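Local coordinates for protein citrate synthase (Mycobacterium tuberculosis, PDB 4TVM) that catalyses the condensation of acetyl-CoA with oxaloacetate and water to give citrate and free CoA, a step of the Krebs cycle, at residues F127-V141 with L171-V183. Residues are numbered along the deposited sequence; the frame is centred on the assembly and turned at random.
Sequences FPRNAHPMPVLSSVV and LPTIAAYAYKKSV
The methyl group of A178 nestles between P133 and V136, its CB lying 3.9 Å from P133 CB, on the first turn of helix 133-141. The small side chain is consistent with the 8.8 Å approach of the two helical segments' axes, which run mostly antiparallel at 138°. One turn on, V140 and I174 meet tip to tip, V140 CG1 standing 3.9 Å from I174 CG2. That branch of I174 is anti to the backbone nitrogen, while CG1 takes the place beside it (chi1 -67°) and brings CD1 to V140 as well. L137 crosses both L171 and I174 at about a right angle; its CD1 sits 4.0 Å from L171 CD1, which also meets V141 CG2. Helix 383-403 packs against L137 and L171, and S139 O and S139 OG of the second subunit are hydrogen-bonded, so helix 133-141 links this core to the dimer contact.

In the loop before P133 the character changes. K181, bent at chi2 (64°), brings its CE to within 3.5 Å of P128 O and beside F127 O. S182 CB lies 3.3 Å from A131 O, and its OG bonds back to Y179 O, 2.6 Å away and on a lone pair. Apolar fit thus joins two helices of the largely helical citrate synthase fold, while the K181 ammonium, not hydrogen-bonded to F127 O, would at most stabilise the loop carbonyls through longer-range attraction.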
loop_
_atom_site.group_PDB
_atom_site.type_symbol
_atom_site.label_atom_id
_atom_site.label_comp_id
_atom_site.label_asym_id
_atom_site.label_seq_id
_atom_site.Cartn_x
_atom_site.Cartn_y
_atom_site.Cartn_z
ATOM N N PHE A 127 19.267 -11.653 2.942
ATOM C CA PHE A 127 19.285 -10.912 1.685
ATOM C C PHE A 127 20.587 -11.177 0.905
ATOM O O PHE A 127 21.604 -11.590 1.478
ATOM C CB PHE A 127 19.080 -9.419 1.955
ATOM C CG PHE A 127 17.706 -9.099 2.467
ATOM C CD1 PHE A 127 16.595 -9.218 1.636
ATOM C CD2 PHE A 127 17.509 -8.682 3.772
ATOM C CE1 PHE A 127 15.328 -8.909 2.109
ATOM C CE2 PHE A 127 16.232 -8.390 4.251
ATOM C CZ PHE A 127 15.145 -8.514 3.426
ATOM N N PRO A 128 20.552 -10.954 -0.412
ATOM C CA PRO A 128 21.669 -11.229 -1.312
ATOM C C PRO A 128 22.810 -10.274 -1.081
ATOM O O PRO A 128 22.619 -9.293 -0.363
ATOM C CB PRO A 128 21.081 -11.020 -2.693
ATOM C CG PRO A 128 19.635 -11.114 -2.515
ATOM C CD PRO A 128 19.294 -10.712 -1.126
ATOM N N ARG A 129 23.946 -10.519 -1.742
ATOM C CA ARG A 129 25.245 -10.034 -1.273
ATOM C C ARG A 129 25.383 -8.521 -1.111
ATOM O O ARG A 129 25.941 -8.068 -0.099
ATOM C CB ARG A 129 26.413 -10.587 -2.116
ATOM C CG ARG A 129 27.785 -10.129 -1.630
ATOM C CD ARG A 129 28.913 -10.912 -2.244
ATOM N NE ARG A 129 28.968 -10.738 -3.697
ATOM C CZ ARG A 129 29.621 -9.755 -4.314
ATOM N NH1 ARG A 129 30.285 -8.823 -3.627
ATOM N NH2 ARG A 129 29.615 -9.705 -5.643
ATOM N N ASN A 130 24.976 -7.724 -2.092
ATOM C CA ASN A 130 24.840 -6.305 -1.798
ATOM C C ASN A 130 23.601 -5.734 -2.431
ATOM O O ASN A 130 23.634 -5.063 -3.457
ATOM C CB ASN A 130 26.128 -5.422 -1.915
ATOM C CG ASN A 130 27.070 -5.777 -3.064
ATOM O OD1 ASN A 130 26.670 -5.901 -4.226
ATOM N ND2 ASN A 130 28.359 -5.852 -2.744
ATOM N N ALA A 131 22.487 -6.038 -1.766
ATOM C CA ALA A 131 21.157 -5.761 -2.273
ATOM C C ALA A 131 20.746 -4.317 -2.038
ATOM O O ALA A 131 21.184 -3.674 -1.079
ATOM C CB ALA A 131 20.154 -6.701 -1.623
ATOM N N HIS A 132 19.880 -3.824 -2.917
ATOM C CA HIS A 132 19.506 -2.414 -2.927
ATOM C C HIS A 132 18.765 -2.134 -1.621
ATOM O O HIS A 132 18.045 -3.003 -1.136
ATOM C CB HIS A 132 18.640 -2.133 -4.140
ATOM C CG HIS A 132 19.339 -2.376 -5.443
ATOM N ND1 HIS A 132 18.771 -2.070 -6.662
ATOM C CD2 HIS A 132 20.568 -2.876 -5.718
ATOM C CE1 HIS A 132 19.612 -2.388 -7.630
ATOM N NE2 HIS A 132 20.712 -2.871 -7.085
ATOM N N PRO A 133 18.971 -0.958 -1.004
ATOM C CA PRO A 133 18.351 -0.833 0.313
ATOM C C PRO A 133 16.836 -0.736 0.288
ATOM O O PRO A 133 16.175 -1.181 1.197
ATOM C CB PRO A 133 18.949 0.472 0.856
ATOM C CG PRO A 133 20.201 0.671 0.084
ATOM C CD PRO A 133 19.831 0.200 -1.290
ATOM N N MET A 134 16.275 -0.160 -0.748
ATOM C CA MET A 134 14.857 0.022 -0.752
ATOM C C MET A 134 14.091 -1.286 -0.604
ATOM O O MET A 134 13.120 -1.335 0.116
ATOM C CB MET A 134 14.452 0.738 -2.002
ATOM C CG MET A 134 13.093 1.337 -1.866
ATOM S SD MET A 134 13.045 2.499 -0.488
ATOM C CE MET A 134 11.259 2.621 -0.415
ATOM N N PRO A 135 14.511 -2.340 -1.301
ATOM C CA PRO A 135 13.865 -3.639 -1.131
ATOM C C PRO A 135 13.977 -4.224 0.267
ATOM O O PRO A 135 13.014 -4.770 0.807
ATOM C CB PRO A 135 14.625 -4.537 -2.112
ATOM C CG PRO A 135 15.114 -3.624 -3.174
ATOM C CD PRO A 135 15.188 -2.234 -2.603
ATOM N N VAL A 136 15.163 -4.121 0.827
ATOM C CA VAL A 136 15.463 -4.680 2.115
ATOM C C VAL A 136 14.612 -4.054 3.182
ATOM O O VAL A 136 14.096 -4.736 4.038
ATOM C CB VAL A 136 16.940 -4.421 2.484
ATOM C CG1 VAL A 136 17.276 -5.099 3.804
ATOM C CG2 VAL A 136 17.864 -4.925 1.384
ATOM N N LEU A 137 14.502 -2.738 3.137
ATOM C CA LEU A 137 13.683 -1.965 4.078
ATOM C C LEU A 137 12.178 -2.265 4.010
ATOM O O LEU A 137 11.501 -2.322 5.032
ATOM C CB LEU A 137 13.926 -0.477 3.816
ATOM C CG LEU A 137 12.902 0.587 4.200
ATOM C CD1 LEU A 137 13.086 0.992 5.629
ATOM C CD2 LEU A 137 13.079 1.808 3.307
ATOM N N SER A 138 11.608 -2.418 2.831
ATOM C CA SER A 138 10.184 -2.801 2.800
ATOM C C SER A 138 10.042 -4.215 3.407
ATOM O O SER A 138 9.095 -4.511 4.152
ATOM C CB SER A 138 9.677 -2.811 1.371
ATOM O OG SER A 138 10.651 -3.468 0.561
ATOM N N SER A 139 11.013 -5.075 3.104
ATOM C CA SER A 139 10.929 -6.443 3.529
ATOM C C SER A 139 10.946 -6.495 5.040
ATOM O O SER A 139 10.152 -7.215 5.651
ATOM C CB SER A 139 12.077 -7.239 2.931
ATOM O OG SER A 139 11.843 -8.623 3.036
ATOM N N VAL A 140 11.848 -5.712 5.628
ATOM C CA VAL A 140 12.093 -5.742 7.068
ATOM C C VAL A 140 10.960 -5.077 7.854
ATOM O O VAL A 140 10.581 -5.520 8.903
ATOM C CB VAL A 140 13.461 -5.114 7.374
ATOM C CG1 VAL A 140 13.740 -5.100 8.870
ATOM C CG2 VAL A 140 14.555 -5.917 6.675
ATOM N N VAL A 141 10.350 -4.057 7.290
ATOM C CA VAL A 141 9.233 -3.411 7.935
ATOM C C VAL A 141 8.020 -4.327 8.058
ATOM O O VAL A 141 7.391 -4.383 9.100
ATOM C CB VAL A 141 8.883 -2.128 7.182
ATOM C CG1 VAL A 141 7.644 -1.453 7.772
ATOM C CG2 VAL A 141 10.072 -1.189 7.240
ATOM N N LEU A 171 13.253 2.544 12.737
ATOM C CA LEU A 171 13.326 2.707 11.298
ATOM C C LEU A 171 14.608 3.323 10.798
ATOM O O LEU A 171 15.068 2.940 9.726
ATOM C CB LEU A 171 12.184 3.517 10.789
ATOM C CG LEU A 171 12.072 3.327 9.273
ATOM C CD1 LEU A 171 11.224 2.127 8.992
ATOM C CD2 LEU A 171 11.452 4.536 8.607
ATOM N N PRO A 172 15.202 4.279 11.556
ATOM C CA PRO A 172 16.541 4.659 11.119
ATOM C C PRO A 172 17.551 3.569 11.272
ATOM O O PRO A 172 18.426 3.440 10.438
ATOM C CB PRO A 172 16.886 5.777 12.071
ATOM C CG PRO A 172 15.587 6.451 12.257
ATOM C CD PRO A 172 14.709 5.274 12.534
ATOM N N THR A 173 17.443 2.784 12.329
ATOM C CA THR A 173 18.318 1.646 12.506
ATOM C C THR A 173 18.245 0.675 11.351
ATOM O O THR A 173 19.262 0.200 10.892
ATOM C CB THR A 173 17.899 0.893 13.743
ATOM O OG1 THR A 173 17.889 1.815 14.845
ATOM C CG2 THR A 173 18.846 -0.232 14.035
ATOM N N ILE A 174 17.029 0.405 10.889
ATOM C CA ILE A 174 16.796 -0.484 9.763
ATOM C C ILE A 174 17.355 0.050 8.462
ATOM O O ILE A 174 17.854 -0.709 7.655
ATOM C CB ILE A 174 15.276 -0.664 9.564
ATOM C CG1 ILE A 174 14.685 -1.419 10.738
ATOM C CG2 ILE A 174 14.945 -1.462 8.296
ATOM C CD1 ILE A 174 13.185 -1.459 10.694
ATOM N N ALA A 175 17.189 1.351 8.221
ATOM C CA ALA A 175 17.687 1.957 7.000
ATOM C C ALA A 175 19.214 1.975 7.018
ATOM O O ALA A 175 19.854 1.769 5.988
ATOM C CB ALA A 175 17.151 3.357 6.881
ATOM N N ALA A 176 19.806 2.228 8.179
ATOM C CA ALA A 176 21.256 2.183 8.274
ATOM C C ALA A 176 21.750 0.766 8.036
ATOM O O ALA A 176 22.796 0.601 7.415
ATOM C CB ALA A 176 21.731 2.668 9.634
ATOM N N TYR A 177 21.028 -0.252 8.520
ATOM C CA TYR A 177 21.472 -1.621 8.267
ATOM C C TYR A 177 21.331 -2.033 6.819
ATOM O O TYR A 177 22.129 -2.799 6.314
ATOM C CB TYR A 177 20.739 -2.609 9.151
ATOM C CG TYR A 177 21.186 -2.564 10.575
ATOM C CD1 TYR A 177 22.021 -1.546 11.051
ATOM C CD2 TYR A 177 20.780 -3.532 11.457
ATOM C CE1 TYR A 177 22.419 -1.516 12.361
ATOM C CE2 TYR A 177 21.186 -3.508 12.767
ATOM C CZ TYR A 177 22.002 -2.499 13.206
ATOM O OH TYR A 177 22.377 -2.492 14.512
ATOM N N ALA A 178 20.309 -1.529 6.154
ATOM C CA ALA A 178 20.100 -1.856 4.760
ATOM C C ALA A 178 21.224 -1.257 3.933
ATOM O O ALA A 178 21.644 -1.832 2.949
ATOM C CB ALA A 178 18.752 -1.338 4.314
ATOM N N TYR A 179 21.700 -0.082 4.326
ATOM C CA TYR A 179 22.884 0.517 3.692
ATOM C C TYR A 179 24.062 -0.372 3.926
ATOM O O TYR A 179 24.749 -0.740 2.999
ATOM C CB TYR A 179 23.209 1.913 4.260
ATOM C CG TYR A 179 24.484 2.442 3.722
ATOM C CD1 TYR A 179 24.573 2.864 2.412
ATOM C CD2 TYR A 179 25.644 2.490 4.514
ATOM C CE1 TYR A 179 25.770 3.342 1.904
ATOM C CE2 TYR A 179 26.842 2.961 4.011
ATOM C CZ TYR A 179 26.897 3.378 2.704
ATOM O OH TYR A 179 28.069 3.857 2.185
ATOM N N LYS A 180 24.301 -0.750 5.164
ATOM C CA LYS A 180 25.500 -1.550 5.427
ATOM C C LYS A 180 25.502 -2.827 4.623
ATOM O O LYS A 180 26.558 -3.281 4.161
ATOM C CB LYS A 180 25.641 -1.857 6.910
ATOM C CG LYS A 180 25.995 -0.618 7.732
ATOM C CD LYS A 180 27.276 -0.001 7.202
ATOM C CE LYS A 180 27.966 0.888 8.230
ATOM N NZ LYS A 180 29.234 1.431 7.673
ATOM N N LYS A 181 24.306 -3.386 4.456
ATOM C CA LYS A 181 24.110 -4.569 3.656
ATOM C C LYS A 181 24.403 -4.314 2.186
ATOM O O LYS A 181 24.943 -5.168 1.509
ATOM C CB LYS A 181 22.684 -5.068 3.816
ATOM C CG LYS A 181 22.432 -6.445 3.187
ATOM C CD LYS A 181 23.256 -7.521 3.873
ATOM C CE LYS A 181 23.331 -8.779 3.034
ATOM N NZ LYS A 181 24.033 -9.838 3.822
ATOM N N SER A 182 24.061 -3.132 1.690
ATOM C CA SER A 182 24.231 -2.816 0.285
ATOM C C SER A 182 25.701 -2.686 -0.098
ATOM O O SER A 182 26.058 -2.620 -1.271
ATOM C CB SER A 182 23.485 -1.525 -0.034
ATOM O OG SER A 182 24.183 -0.389 0.453
ATOM N N VAL A 183 26.550 -2.610 0.910
ATOM C CA VAL A 183 27.984 -2.535 0.741
ATOM C C VAL A 183 28.411 -3.670 1.640
ATOM O O VAL A 183 27.555 -4.459 2.064
ATOM C CB VAL A 183 28.478 -1.141 1.126
ATOM C CG1 VAL A 183 28.020 -0.143 0.078
ATOM C CG2 VAL A 183 27.946 -0.678 2.492
#